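Local coordinates for protein hydrolase, alpha/beta hydrolase FOLD family (Staphylococcus aureus, PDB 2XMZ) that probably makes 2-succinyl-6-hydroxy-2,4-cyclohexadiene-1-carboxylate, an intermediate of menaquinone biosynthesis, as a lyase built on the alpha/beta hydrolase fold, at residues A135-L140 with K183-L188; K83-F88 with G104-S109; G119-A124 with M196-P201; A11-N16 with T40-V45. All blocks are in the same frame, centred on the assembly; numbering follows the deposited sequence. Where two conformers were deposited one is given.

Interaction 1 of 4, residues A135-L140 with K183-L188; sequences ARAKVL and KMAKAL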
loop_
_atom_site.group_PDB
_atom_site.type_symbol
_atom_site.label_atom_id
_atom_site.label_comp_id
_atom_site.label_asym_id
_atom_site.label_seq_id
_atom_site.Cartn_x
_atom_site.Cartn_y
_atom_site.Cartn_z
ATOM N N ALA A 135 7.025 -6.877 -19.131
ATOM C CA ALA A 135 6.512 -8.151 -19.673
ATOM C C ALA A 135 5.107 -8.456 -19.127
ATOM O O ALA A 135 4.195 -8.803 -19.878
ATOM C CB ALA A 135 7.461 -9.282 -19.350
ATOM N N ARG A 136 4.957 -8.327 -17.812
ATOM C CA ARG A 136 3.670 -8.503 -17.150
ATOM C C ARG A 136 2.598 -7.571 -17.722
ATOM O O ARG A 136 1.488 -8.023 -18.031
ATOM C CB ARG A 136 3.801 -8.284 -15.654
ATOM C CG ARG A 136 4.561 -9.355 -14.919
ATOM C CD ARG A 136 4.468 -9.073 -13.442
ATOM N NE ARG A 136 4.988 -10.180 -12.661
ATOM C CZ ARG A 136 5.820 -10.059 -11.638
ATOM N NH1 ARG A 136 6.226 -8.859 -11.214
ATOM N NH2 ARG A 136 6.221 -11.145 -11.009
ATOM N N ALA A 137 2.934 -6.283 -17.878
ATOM C CA ALA A 137 2.026 -5.325 -18.542
ATOM C C ALA A 137 1.617 -5.786 -19.951
ATOM O O ALA A 137 0.443 -5.742 -20.302
ATOM C CB ALA A 137 2.633 -3.919 -18.574
ATOM N N LYS A 138 2.578 -6.247 -20.752
ATOM C CA LYS A 138 2.260 -6.783 -22.078
ATOM C C LYS A 138 1.286 -7.965 -21.988
ATOM O O LYS A 138 0.322 -8.024 -22.741
ATOM C CB LYS A 138 3.531 -7.174 -22.852
ATOM C CG LYS A 138 4.330 -5.996 -23.457
ATOM C CD LYS A 138 5.796 -6.404 -23.630
ATOM C CE LYS A 138 6.411 -5.864 -24.923
ATOM N NZ LYS A 138 7.101 -4.575 -24.682
ATOM N N VAL A 139 1.524 -8.876 -21.047
ATOM C CA VAL A 139 0.641 -10.032 -20.818
ATOM C C VAL A 139 -0.787 -9.575 -20.478
ATOM O O VAL A 139 -1.766 -10.180 -20.909
ATOM C CB VAL A 139 1.171 -10.948 -19.682
ATOM C CG1 VAL A 139 0.173 -12.069 -19.383
ATOM C CG2 VAL A 139 2.540 -11.546 -20.049
ATOM N N LEU A 140 -0.892 -8.499 -19.701
ATOM C CA LEU A 140 -2.194 -7.950 -19.327
ATOM C C LEU A 140 -2.932 -7.364 -20.536
ATOM O O LEU A 140 -4.048 -7.775 -20.819
ATOM C CB LEU A 140 -2.049 -6.919 -18.200
ATOM C CG LEU A 140 -1.902 -7.513 -16.788
ATOM C CD1 LEU A 140 -1.180 -6.534 -15.823
ATOM C CD2 LEU A 140 -3.286 -7.891 -16.244
ATOM N N LYS A 183 -5.525 -0.994 -17.390
ATOM C CA LYS A 183 -5.109 -0.120 -16.312
ATOM C C LYS A 183 -4.027 -0.742 -15.444
ATOM O O LYS A 183 -3.120 -0.040 -15.027
ATOM C CB LYS A 183 -6.293 0.340 -15.444
ATOM C CG LYS A 183 -7.252 1.204 -16.211
ATOM C CD LYS A 183 -8.348 1.802 -15.338
ATOM C CE LYS A 183 -9.283 2.668 -16.196
ATOM N NZ LYS A 183 -10.235 3.418 -15.341
ATOM N N MET A 184 -4.122 -2.052 -15.177
ATOM C CA MET A 184 -3.083 -2.736 -14.422
ATOM C C MET A 184 -1.754 -2.629 -15.164
ATOM O O MET A 184 -0.728 -2.386 -14.554
ATOM C CB MET A 184 -3.475 -4.202 -14.151
ATOM C CG MET A 184 -4.736 -4.340 -13.271
ATOM S SD MET A 184 -4.454 -3.606 -11.607
ATOM C CE MET A 184 -5.165 -1.970 -11.815
ATOM N N ALA A 185 -1.796 -2.783 -16.484
ATOM C CA ALA A 185 -0.602 -2.646 -17.319
ATOM C C ALA A 185 0.012 -1.246 -17.190
ATOM O O ALA A 185 1.222 -1.111 -17.009
ATOM C CB ALA A 185 -0.937 -2.960 -18.791
ATOM N N LYS A 186 -0.829 -0.208 -17.242
ATOM C CA LYS A 186 -0.342 1.135 -17.155
ATOM C C LYS A 186 0.233 1.371 -15.766
ATOM O O LYS A 186 1.290 1.962 -15.654
ATOM C CB LYS A 186 -1.408 2.166 -17.550
ATOM C CG LYS A 186 -0.878 3.608 -17.556
ATOM C CD LYS A 186 -1.930 4.591 -18.028
ATOM C CE LYS A 186 -1.478 6.054 -17.843
ATOM N NZ LYS A 186 -0.215 6.345 -18.580
ATOM N N ALA A 187 -0.450 0.899 -14.711
ATOM C CA ALA A 187 0.094 1.004 -13.346
ATOM C C ALA A 187 1.507 0.423 -13.262
ATOM O O ALA A 187 2.418 1.063 -12.714
ATOM C CB ALA A 187 -0.840 0.326 -12.315
ATOM N N LEU A 188 1.693 -0.775 -13.794
ATOM C CA LEU A 188 3.036 -1.395 -13.833
ATOM C C LEU A 188 4.066 -0.554 -14.580
ATOM O O LEU A 188 5.154 -0.300 -14.057
ATOM C CB LEU A 188 2.982 -2.805 -14.430
ATOM C CG LEU A 188 2.290 -3.869 -13.563
ATOM C CD1 LEU A 188 2.110 -5.162 -14.357
ATOM C CD2 LEU A 188 3.032 -4.110 -12.235
#
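Ala137 and Ala185 face each other where two helices run almost antiparallel, and their small side chains show how close approach is bought. The segments 135-140 and 183-188 pass at 8.1 Å between axes, with directions 167° apart. At the crossing each methyl reaches past the other to the opposing backbone: Ala185 CB lies 3.5 Å from Ala137 O and Ala137 CB lies 3.5 Å from Ala185 O, while the two CB atoms are 3.7 Å apart. This is the tight part, where methyl carbons press on carbonyl oxygens and nothing longer intervenes.

Two leucines fill the neighbouring layer. Leu140 uses its CD1 branch, which touches Met184 CB at 3.7 Å and Leu188 CD1 at 3.9 Å; the two leucine side chains meet at roughly a right angle. Beyond its CB, the Met184 side chain continues away from helix 123-143 into buried packing on His53. Leu188 has CG opposite its carbonyl carbon (chi1 -70°), and its CD1 reaches across to Arg136 CB at 3.8 Å and also rests against the backbone N of Ala137.

The looser margin is at Arg136, which is partly exposed. Only the root of this side chain joins the contact; its extended chain leads the guanidinium away, to a salt bridge with Asp133 and to packing on Phe148 and Trp152 of helix 145-152. The two helices belong to the helical insertion between strands 110-114 and 210-215; an all-helical excursion placed there in the chain is the usual position of the cap in alpha/beta hydrolases, and this antiparallel pair is part of it.

Interaction 2 of 4, residues K83-F88 with G104-S109; sequences KSITLF and GHIPIS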
loop_
_atom_site.group_PDB
_atom_site.type_symbol
_atom_site.label_atom_id
_atom_site.label_comp_id
_atom_site.label_asym_id
_atom_site.label_seq_id
_atom_site.Cartn_x
_atom_site.Cartn_y
_atom_site.Cartn_z
ATOM N N LYS A 83 -5.554 18.328 10.364
ATOM C CA LYS A 83 -5.722 17.112 11.138
ATOM C C LYS A 83 -4.377 16.407 11.284
ATOM O O LYS A 83 -3.440 16.676 10.539
ATOM C CB LYS A 83 -6.676 16.155 10.418
ATOM C CG LYS A 83 -8.022 16.727 10.011
ATOM C CD LYS A 83 -9.112 16.330 11.004
ATOM C CE LYS A 83 -9.414 17.433 11.995
ATOM N NZ LYS A 83 -10.757 17.254 12.690
ATOM N N SER A 84 -4.291 15.482 12.226
ATOM C CA SER A 84 -3.133 14.624 12.312
ATOM C C SER A 84 -3.326 13.420 11.373
ATOM O O SER A 84 -4.109 12.506 11.639
ATOM C CB SER A 84 -2.884 14.189 13.758
ATOM O OG SER A 84 -2.690 15.318 14.595
ATOM N N ILE A 85 -2.640 13.466 10.244
ATOM C CA ILE A 85 -2.782 12.434 9.224
ATOM C C ILE A 85 -1.825 11.275 9.460
ATOM O O ILE A 85 -0.590 11.456 9.483
ATOM C CB ILE A 85 -2.538 12.996 7.793
ATOM C CG1 ILE A 85 -3.590 14.051 7.441
ATOM C CG2 ILE A 85 -2.568 11.860 6.737
ATOM C CD1 ILE A 85 -3.169 14.992 6.326
ATOM N N THR A 86 -2.392 10.078 9.602
ATOM C CA THR A 86 -1.575 8.867 9.531
ATOM C C THR A 86 -1.719 8.250 8.162
ATOM O O THR A 86 -2.828 7.889 7.752
ATOM C CB THR A 86 -1.990 7.838 10.585
ATOM O OG1 THR A 86 -1.852 8.426 11.871
ATOM C CG2 THR A 86 -1.111 6.602 10.494
ATOM N N LEU A 87 -0.605 8.137 7.440
ATOM C CA LEU A 87 -0.643 7.551 6.119
ATOM C C LEU A 87 -0.214 6.108 6.183
ATOM O O LEU A 87 0.896 5.798 6.618
ATOM C CB LEU A 87 0.242 8.314 5.136
ATOM C CG LEU A 87 0.128 7.870 3.680
ATOM C CD1 LEU A 87 -1.332 7.919 3.196
ATOM C CD2 LEU A 87 1.016 8.754 2.795
ATOM N N PHE A 88 -1.109 5.235 5.747
ATOM C CA PHE A 88 -0.849 3.824 5.758
ATOM C C PHE A 88 -0.748 3.351 4.313
ATOM O O PHE A 88 -1.614 3.652 3.485
ATOM C CB PHE A 88 -1.993 3.069 6.460
ATOM C CG PHE A 88 -1.879 1.558 6.328
ATOM C CD1 PHE A 88 -2.310 0.909 5.170
ATOM C CD2 PHE A 88 -1.342 0.794 7.357
ATOM C CE1 PHE A 88 -2.169 -0.479 5.023
ATOM C CE2 PHE A 88 -1.207 -0.605 7.225
ATOM C CZ PHE A 88 -1.633 -1.232 6.052
ATOM N N GLY A 104 5.880 14.392 -0.368
ATOM C CA GLY A 104 4.524 14.966 -0.332
ATOM C C GLY A 104 4.454 16.396 0.170
ATOM O O GLY A 104 5.333 16.869 0.906
ATOM N N HIS A 105 3.393 17.087 -0.205
ATOM C CA HIS A 105 3.311 18.505 0.061
ATOM C C HIS A 105 2.432 18.828 1.264
ATOM O O HIS A 105 2.466 19.943 1.791
ATOM C CB HIS A 105 2.969 19.264 -1.233
ATOM C CG HIS A 105 4.008 19.072 -2.309
ATOM N ND1 HIS A 105 3.835 18.205 -3.372
ATOM C CD2 HIS A 105 5.261 19.579 -2.440
ATOM C CE1 HIS A 105 4.917 18.218 -4.132
ATOM N NE2 HIS A 105 5.802 19.036 -3.584
ATOM N N ILE A 106 1.682 17.835 1.731
ATOM C CA ILE A 106 0.961 17.966 2.997
ATOM C C ILE A 106 1.710 17.116 4.038
ATOM O O ILE A 106 1.868 15.917 3.850
ATOM C CB ILE A 106 -0.531 17.495 2.885
ATOM C CG1 ILE A 106 -1.283 18.235 1.739
ATOM C CG2 ILE A 106 -1.227 17.583 4.248
ATOM C CD1 ILE A 106 -1.351 19.747 1.856
ATOM N N PRO A 107 2.193 17.739 5.119
ATOM C CA PRO A 107 2.924 16.950 6.132
ATOM C C PRO A 107 2.011 15.921 6.816
ATOM O O PRO A 107 0.887 16.245 7.236
ATOM C CB PRO A 107 3.370 18.007 7.157
ATOM C CG PRO A 107 3.353 19.329 6.369
ATOM C CD PRO A 107 2.196 19.188 5.411
ATOM N N ILE A 108 2.498 14.695 6.913
ATOM C CA ILE A 108 1.795 13.660 7.638
ATOM C C ILE A 108 2.246 13.652 9.106
ATOM O O ILE A 108 3.305 14.186 9.442
ATOM C CB ILE A 108 1.954 12.297 6.947
ATOM C CG1 ILE A 108 3.416 11.804 6.950
ATOM C CG2 ILE A 108 1.374 12.358 5.495
ATOM C CD1 ILE A 108 3.506 10.322 6.542
ATOM N N SER A 109 1.427 13.075 9.972
ATOM C CA SER A 109 1.725 12.989 11.379
ATOM C C SER A 109 2.452 11.698 11.712
ATOM O O SER A 109 3.407 11.717 12.469
ATOM C CB SER A 109 0.445 13.097 12.184
ATOM O OG SER A 109 0.131 14.466 12.352
HETATM O O HOH W 1 -0.714 15.670 9.445
#
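The flat group at the heart of this contact is the peptide carbonyl of Ile85, and Ser109 meets it in its plane: Ser109 N donates to Ile85 O at 2.6 Å, with the N-H pointing fairly straight at the oxygen (154°). Two carbon atoms crowd in beside that bond, Ser109 CB approaching Ile85 O at 3.3 Å and Ile108 CB at 3.7 Å. Ser109 OG then nestles against Ser84 CA, 3.3 Å away. A water tightens the corner, accepting from Ile85 N at 3.0 Å with Pro107 O, 2.8 Å from it, as a likely taker of one of its protons.

Beyond the polar end the contact is aliphatic. Ile85 CD1 reaches Ile106 CG2 at 3.8 Å, and Ile108 CD1 extends to Leu87 CB at 4.1 Å; with chi1 at 65°, the CG1 branch of Ile108 that carries CD1 sits between its backbone N and carbonyl carbon.

Strand 84-90, helix 92-103 and strand 110-114 form a beta-alpha-beta crossover, and this contact lies where the chain returns to the sheet. Leu87 and Ile108 share Tyr100 of the helix, while Ser84 and Thr86 bond by their backbones to the strand 17-22 side.

Interaction 3 of 4, residues G119-A124 with M196-P201; sequences GIKEEA and MPNLWP
Gly119 takes up a backbone shape (phi 96°, psi -165°) in which a side chain would be jammed against the preceding carbonyl oxygen, and Met196 and Pro197 close in just where that side chain would point. Met196 SD lies 3.9 Å from Gly119 CA, its chain fully extended with CG opposite the backbone N. The two segments lie at the roots of the helical insertion, or cap, of the alpha/beta hydrolase fold, one leading into helix 123-143 and the other returning toward strand 210-215.

Trp200 NE1 donates to Gly119 O at 2.7 Å, the donor standing 41° out of the carbonyl plane. The segment 196-201 is folded by an Asx turn, Asn198 OD1 accepting from Trp200 N at 3.0 Å, which helps fix the start of the tryptophan. Next along, Asn198 CB packs on Ile120 O at 3.4 Å, and a water bridges the backbones, accepting from Ile120 N and donating to Met196 O.

Trp200 also packs on helix 219-231, through Ile224 and Met228 among others. Lys121 crosses the indole at about a right angle, and the aliphatic chain rather than its distant ammonium does the touching. Lys121 CG presses on Trp200 CD1 at 3.3 Å, and Lys121 CE makes a CH-pi contact 4.3 Å from the five-membered ring centroid.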
loop_
_atom_site.group_PDB
_atom_site.type_symbol
_atom_site.label_atom_id
_atom_site.label_comp_id
_atom_site.label_asym_id
_atom_site.label_seq_id
_atom_site.Cartn_x
_atom_site.Cartn_y
_atom_site.Cartn_z
ATOM N N GLY A 119 11.839 0.659 -2.753
ATOM C CA GLY A 119 12.285 0.440 -4.103
ATOM C C GLY A 119 13.584 -0.325 -4.129
ATOM O O GLY A 119 14.026 -0.888 -3.115
ATOM N N ILE A 120 14.218 -0.305 -5.292
ATOM C CA ILE A 120 15.357 -1.153 -5.543
ATOM C C ILE A 120 16.604 -0.276 -5.604
ATOM O O ILE A 120 16.622 0.741 -6.304
ATOM C CB ILE A 120 15.108 -2.016 -6.816
ATOM C CG1 ILE A 120 13.915 -2.948 -6.574
ATOM C CG2 ILE A 120 16.351 -2.809 -7.222
ATOM C CD1 ILE A 120 13.401 -3.644 -7.774
ATOM N N LYS A 121 17.618 -0.662 -4.828
ATOM C CA LYS A 121 18.844 0.115 -4.695
ATOM C C LYS A 121 19.705 0.127 -5.952
ATOM O O LYS A 121 20.074 1.191 -6.455
ATOM C CB LYS A 121 19.705 -0.445 -3.568
ATOM C CG LYS A 121 19.331 -0.010 -2.182
ATOM C CD LYS A 121 20.620 -0.075 -1.351
ATOM C CE LYS A 121 20.324 -0.387 0.079
ATOM N NZ LYS A 121 21.579 -0.792 0.778
ATOM N N GLU A 122 20.052 -1.051 -6.451
ATOM C CA GLU A 122 21.040 -1.114 -7.508
ATOM C C GLU A 122 20.397 -1.090 -8.896
ATOM O O GLU A 122 19.394 -1.753 -9.126
ATOM C CB GLU A 122 21.969 -2.316 -7.313
ATOM C CG GLU A 122 22.493 -2.478 -5.867
ATOM C CD GLU A 122 23.307 -1.296 -5.347
ATOM O OE1 GLU A 122 23.882 -0.540 -6.153
ATOM O OE2 GLU A 122 23.384 -1.131 -4.114
ATOM N N GLU A 123 21.007 -0.320 -9.794
ATOM C CA GLU A 123 20.529 -0.106 -11.160
ATOM C C GLU A 123 20.157 -1.362 -11.937
ATOM O O GLU A 123 19.087 -1.418 -12.545
ATOM C CB GLU A 123 21.561 0.693 -11.966
ATOM C CG GLU A 123 21.040 2.030 -12.488
ATOM C CD GLU A 123 21.132 3.158 -11.465
ATOM O OE1 GLU A 123 22.246 3.689 -11.257
ATOM O OE2 GLU A 123 20.088 3.526 -10.887
ATOM N N ALA A 124 21.041 -2.359 -11.928
ATOM C CA ALA A 124 20.792 -3.597 -12.675
ATOM C C ALA A 124 19.567 -4.345 -12.143
ATOM O O ALA A 124 18.839 -4.980 -12.916
ATOM C CB ALA A 124 21.996 -4.491 -12.653
ATOM N N MET A 196 10.248 3.162 -9.848
ATOM C CA MET A 196 10.316 3.982 -8.651
ATOM C C MET A 196 11.749 4.401 -8.368
ATOM O O MET A 196 12.662 3.579 -8.500
ATOM C CB MET A 196 9.804 3.157 -7.493
ATOM C CG MET A 196 9.668 3.872 -6.185
ATOM S SD MET A 196 9.163 2.565 -5.057
ATOM C CE MET A 196 9.318 3.464 -3.529
ATOM N N PRO A 197 11.962 5.675 -7.973
ATOM C CA PRO A 197 13.309 6.018 -7.541
ATOM C C PRO A 197 13.694 5.216 -6.305
ATOM O O PRO A 197 12.828 4.818 -5.511
ATOM C CB PRO A 197 13.202 7.506 -7.180
ATOM C CG PRO A 197 11.951 7.994 -7.854
ATOM C CD PRO A 197 11.033 6.804 -7.783
ATOM N N ASN A 198 14.985 4.966 -6.167
ATOM C CA ASN A 198 15.544 4.291 -4.997
ATOM C C ASN A 198 15.434 5.222 -3.783
ATOM O O ASN A 198 16.246 6.144 -3.624
ATOM C CB ASN A 198 17.016 3.940 -5.268
ATOM C CG ASN A 198 17.775 3.556 -4.011
ATOM O OD1 ASN A 198 17.190 3.088 -3.040
ATOM N ND2 ASN A 198 19.091 3.737 -4.037
ATOM N N LEU A 199 14.450 4.969 -2.924
ATOM C CA LEU A 199 14.197 5.849 -1.761
ATOM C C LEU A 199 14.994 5.450 -0.517
ATOM O O LEU A 199 14.859 6.069 0.552
ATOM C CB LEU A 199 12.699 5.919 -1.447
ATOM C CG LEU A 199 11.783 6.494 -2.532
ATOM C CD1 LEU A 199 10.343 6.450 -2.026
ATOM C CD2 LEU A 199 12.170 7.917 -2.901
ATOM N N TRP A 200 15.824 4.417 -0.661
ATOM C CA TRP A 200 16.642 3.919 0.443
ATOM C C TRP A 200 17.467 5.030 1.120
ATOM O O TRP A 200 17.432 5.150 2.338
ATOM C CB TRP A 200 17.527 2.748 -0.016
ATOM C CG TRP A 200 16.757 1.456 -0.119
ATOM C CD1 TRP A 200 16.250 0.890 -1.258
ATOM C CD2 TRP A 200 16.376 0.591 0.963
ATOM N NE1 TRP A 200 15.603 -0.291 -0.955
ATOM C CE2 TRP A 200 15.659 -0.493 0.401
ATOM C CE3 TRP A 200 16.564 0.628 2.354
ATOM C CZ2 TRP A 200 15.135 -1.533 1.184
ATOM C CZ3 TRP A 200 16.041 -0.407 3.127
ATOM C CH2 TRP A 200 15.350 -1.472 2.541
ATOM N N PRO A 201 18.184 5.864 0.332
ATOM C CA PRO A 201 18.987 6.934 0.948
ATOM C C PRO A 201 18.187 8.139 1.493
ATOM O O PRO A 201 18.754 8.979 2.177
ATOM C CB PRO A 201 19.935 7.364 -0.176
ATOM C CG PRO A 201 19.241 7.005 -1.427
ATOM C CD PRO A 201 18.378 5.809 -1.133
HETATM O O HOH W 2 13.135 1.032 -7.434
#

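Interaction 4 of 4, residues A11-N16 with T40-V45; sequences ANVETN and TDNYHV
At one end of the central sheet the loop between strands 6-9 and 17-22 closes over the turn that enters strand 44-48, and His44 is the platform on which Ala11 and Thr15 of that loop settle. Both methyls approach the same face of the imidazole in CH-pi contacts: Ala11 CB stands 3.9 Å from the His44 ring centroid, and Thr15 CG2 stands 3.8 Å from it. Thr15 reaches this place with OG1 opposite its backbone N (chi1 178°), which puts CG2 over the ring while OG1 bonds to Gln17 N. In the ring plane, at the edge, a water lies 3.0 Å from His44 NE2 and accepts from Thr15 N. His44 NE2 also makes a weak, strongly bent bond (123°) to Thr15 O, an oxygen that Lys83 NZ grips as well.

The other end of the contact is a clean backbone bond: Asn12 N donates to Thr40 O at 2.7 Å and almost linearly (168°). Ala11 CA adds a C-H contact to that same oxygen. Here the side chains of Asn12 and Asp41 lie alongside each other, and a second water accepts from Thr40 OG1 and donates to Asp41 OD1 at 2.6 Å. Between the two ends Val13 CG2 rests on Asp41 O at 3.5 Å.

Strand 44-48 runs between strands 6-9 and 17-22, so the loop spans its near end. His44 bonds by its backbone to Gln17 and Leu19 on one flank, Val45 bonds to Tyr9 on the other, and Tyr43 packs against helix 252-266.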
loop_
_atom_site.group_PDB
_atom_site.type_symbol
_atom_site.label_atom_id
_atom_site.label_comp_id
_atom_site.label_asym_id
_atom_site.label_seq_id
_atom_site.Cartn_x
_atom_site.Cartn_y
_atom_site.Cartn_z
ATOM N N ALA A 11 -15.441 9.428 11.805
ATOM C CA ALA A 11 -15.324 8.808 13.129
ATOM C C ALA A 11 -16.626 8.898 13.948
ATOM O O ALA A 11 -17.387 9.863 13.832
ATOM C CB ALA A 11 -14.177 9.431 13.910
ATOM N N ASN A 12 -16.854 7.894 14.794
ATOM C CA ASN A 12 -18.056 7.840 15.598
ATOM C C ASN A 12 -17.998 8.902 16.677
ATOM O O ASN A 12 -19.015 9.271 17.237
ATOM C CB ASN A 12 -18.257 6.450 16.197
ATOM C CG ASN A 12 -18.527 5.392 15.139
ATOM O OD1 ASN A 12 -18.926 5.701 14.003
ATOM N ND2 ASN A 12 -18.315 4.132 15.507
ATOM N N VAL A 13 -16.792 9.411 16.925
ATOM C CA VAL A 13 -16.570 10.447 17.933
ATOM C C VAL A 13 -15.809 11.634 17.329
ATOM O O VAL A 13 -15.276 11.527 16.228
ATOM C CB VAL A 13 -15.831 9.876 19.185
ATOM C CG1 VAL A 13 -16.687 8.801 19.875
ATOM C CG2 VAL A 13 -14.441 9.334 18.812
ATOM N N GLU A 14 -15.783 12.766 18.031
ATOM C CA GLU A 14 -14.935 13.898 17.626
ATOM C C GLU A 14 -13.477 13.519 17.715
ATOM O O GLU A 14 -13.018 12.976 18.719
ATOM C CB GLU A 14 -15.141 15.135 18.505
ATOM C CG GLU A 14 -16.482 15.834 18.314
ATOM C CD GLU A 14 -16.638 16.527 16.954
ATOM O OE1 GLU A 14 -17.828 16.732 16.521
ATOM O OE2 GLU A 14 -15.585 16.865 16.325
ATOM N N THR A 15 -12.734 13.826 16.666
ATOM C CA THR A 15 -11.316 13.544 16.698
ATOM C C THR A 15 -10.572 14.316 15.622
ATOM O O THR A 15 -11.120 14.622 14.561
ATOM C CB THR A 15 -11.035 12.021 16.578
ATOM O OG1 THR A 15 -9.625 11.807 16.567
ATOM C CG2 THR A 15 -11.656 11.433 15.295
ATOM N N ASN A 16 -9.313 14.622 15.908
ATOM C CA ASN A 16 -8.452 15.246 14.918
ATOM C C ASN A 16 -7.587 14.273 14.153
ATOM O O ASN A 16 -6.726 14.692 13.378
ATOM C CB ASN A 16 -7.594 16.337 15.554
ATOM C CG ASN A 16 -7.945 17.715 15.026
ATOM O OD1 ASN A 16 -8.997 18.295 15.369
ATOM N ND2 ASN A 16 -7.074 18.246 14.165
ATOM N N THR A 40 -12.952 3.539 12.822
ATOM C CA THR A 40 -13.886 4.666 12.931
ATOM C C THR A 40 -14.437 4.882 14.357
ATOM O O THR A 40 -14.939 5.956 14.682
ATOM C CB THR A 40 -15.036 4.580 11.911
ATOM O OG1 THR A 40 -15.713 3.324 12.054
ATOM C CG2 THR A 40 -14.485 4.716 10.476
ATOM N N ASP A 41 -14.321 3.862 15.203
ATOM C CA ASP A 41 -14.613 3.996 16.628
ATOM C C ASP A 41 -13.914 5.221 17.237
ATOM O O ASP A 41 -14.489 5.915 18.075
ATOM C CB ASP A 41 -14.175 2.733 17.384
ATOM C CG ASP A 41 -15.182 1.588 17.289
ATOM O OD1 ASP A 41 -16.266 1.737 16.659
ATOM O OD2 ASP A 41 -14.868 0.518 17.866
ATOM N N ASN A 42 -12.678 5.472 16.807
ATOM C CA ASN A 42 -11.832 6.529 17.375
ATOM C C ASN A 42 -11.124 7.408 16.340
ATOM O O ASN A 42 -10.485 8.394 16.700
ATOM C CB ASN A 42 -10.765 5.912 18.295
ATOM C CG ASN A 42 -11.358 5.234 19.528
ATOM O OD1 ASN A 42 -11.294 4.008 19.661
ATOM N ND2 ASN A 42 -11.932 6.027 20.435
ATOM N N TYR A 43 -11.200 7.032 15.064
ATOM C CA TYR A 43 -10.423 7.705 14.015
ATOM C C TYR A 43 -11.269 7.960 12.769
ATOM O O TYR A 43 -12.071 7.117 12.375
ATOM C CB TYR A 43 -9.154 6.879 13.650
ATOM C CG TYR A 43 -8.305 6.514 14.861
ATOM C CD1 TYR A 43 -7.305 7.363 15.320
ATOM C CD2 TYR A 43 -8.531 5.330 15.571
ATOM C CE1 TYR A 43 -6.546 7.044 16.461
ATOM C CE2 TYR A 43 -7.772 4.999 16.694
ATOM C CZ TYR A 43 -6.784 5.861 17.137
ATOM O OH TYR A 43 -6.051 5.527 18.256
ATOM N N HIS A 44 -11.100 9.131 12.160
ATOM C CA HIS A 44 -11.603 9.346 10.806
ATOM C C HIS A 44 -10.801 8.441 9.881
ATOM O O HIS A 44 -9.598 8.263 10.069
ATOM C CB HIS A 44 -11.435 10.794 10.362
ATOM C CG HIS A 44 -12.194 11.774 11.201
ATOM N ND1 HIS A 44 -13.568 11.808 11.248
ATOM C CD2 HIS A 44 -11.760 12.771 12.010
ATOM C CE1 HIS A 44 -13.952 12.782 12.057
ATOM N NE2 HIS A 44 -12.875 13.383 12.529
ATOM N N VAL A 45 -11.470 7.865 8.892
ATOM C CA VAL A 45 -10.778 6.966 7.955
ATOM C C VAL A 45 -11.013 7.415 6.529
ATOM O O VAL A 45 -12.148 7.704 6.147
ATOM C CB VAL A 45 -11.203 5.466 8.113
ATOM C CG1 VAL A 45 -10.585 4.606 6.988
ATOM C CG2 VAL A 45 -10.831 4.916 9.499
HETATM O O HOH W 3 -16.812 1.933 14.098
HETATM O O HOH W 4 -14.243 15.178 14.557
#

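How the interactions relate
From the N terminus, interaction 4 closes first, joining the loop at 11-16 to the entry of strand 44-48. Interaction 2 follows in series, closing the short excursion from strand 84-90 through helix 92-103. These two touch: Ser84 N probably bonds to Asn16 O at 2.8 Å, and both reach the same sheet, on the same side of the chain's centre. Interaction 3 then opens at 119-124 and closes 72 residues later, joining the two roots of the helical insertion. Interaction 1 nests inside that loop, sharing helix 123-143 with it and pairing this helix with 181-191; the nearest atoms of interactions 1 and 3 are about 7 Å apart. No pair crosses. Interactions 1 and 4 lie on opposite sides of the chain's centre.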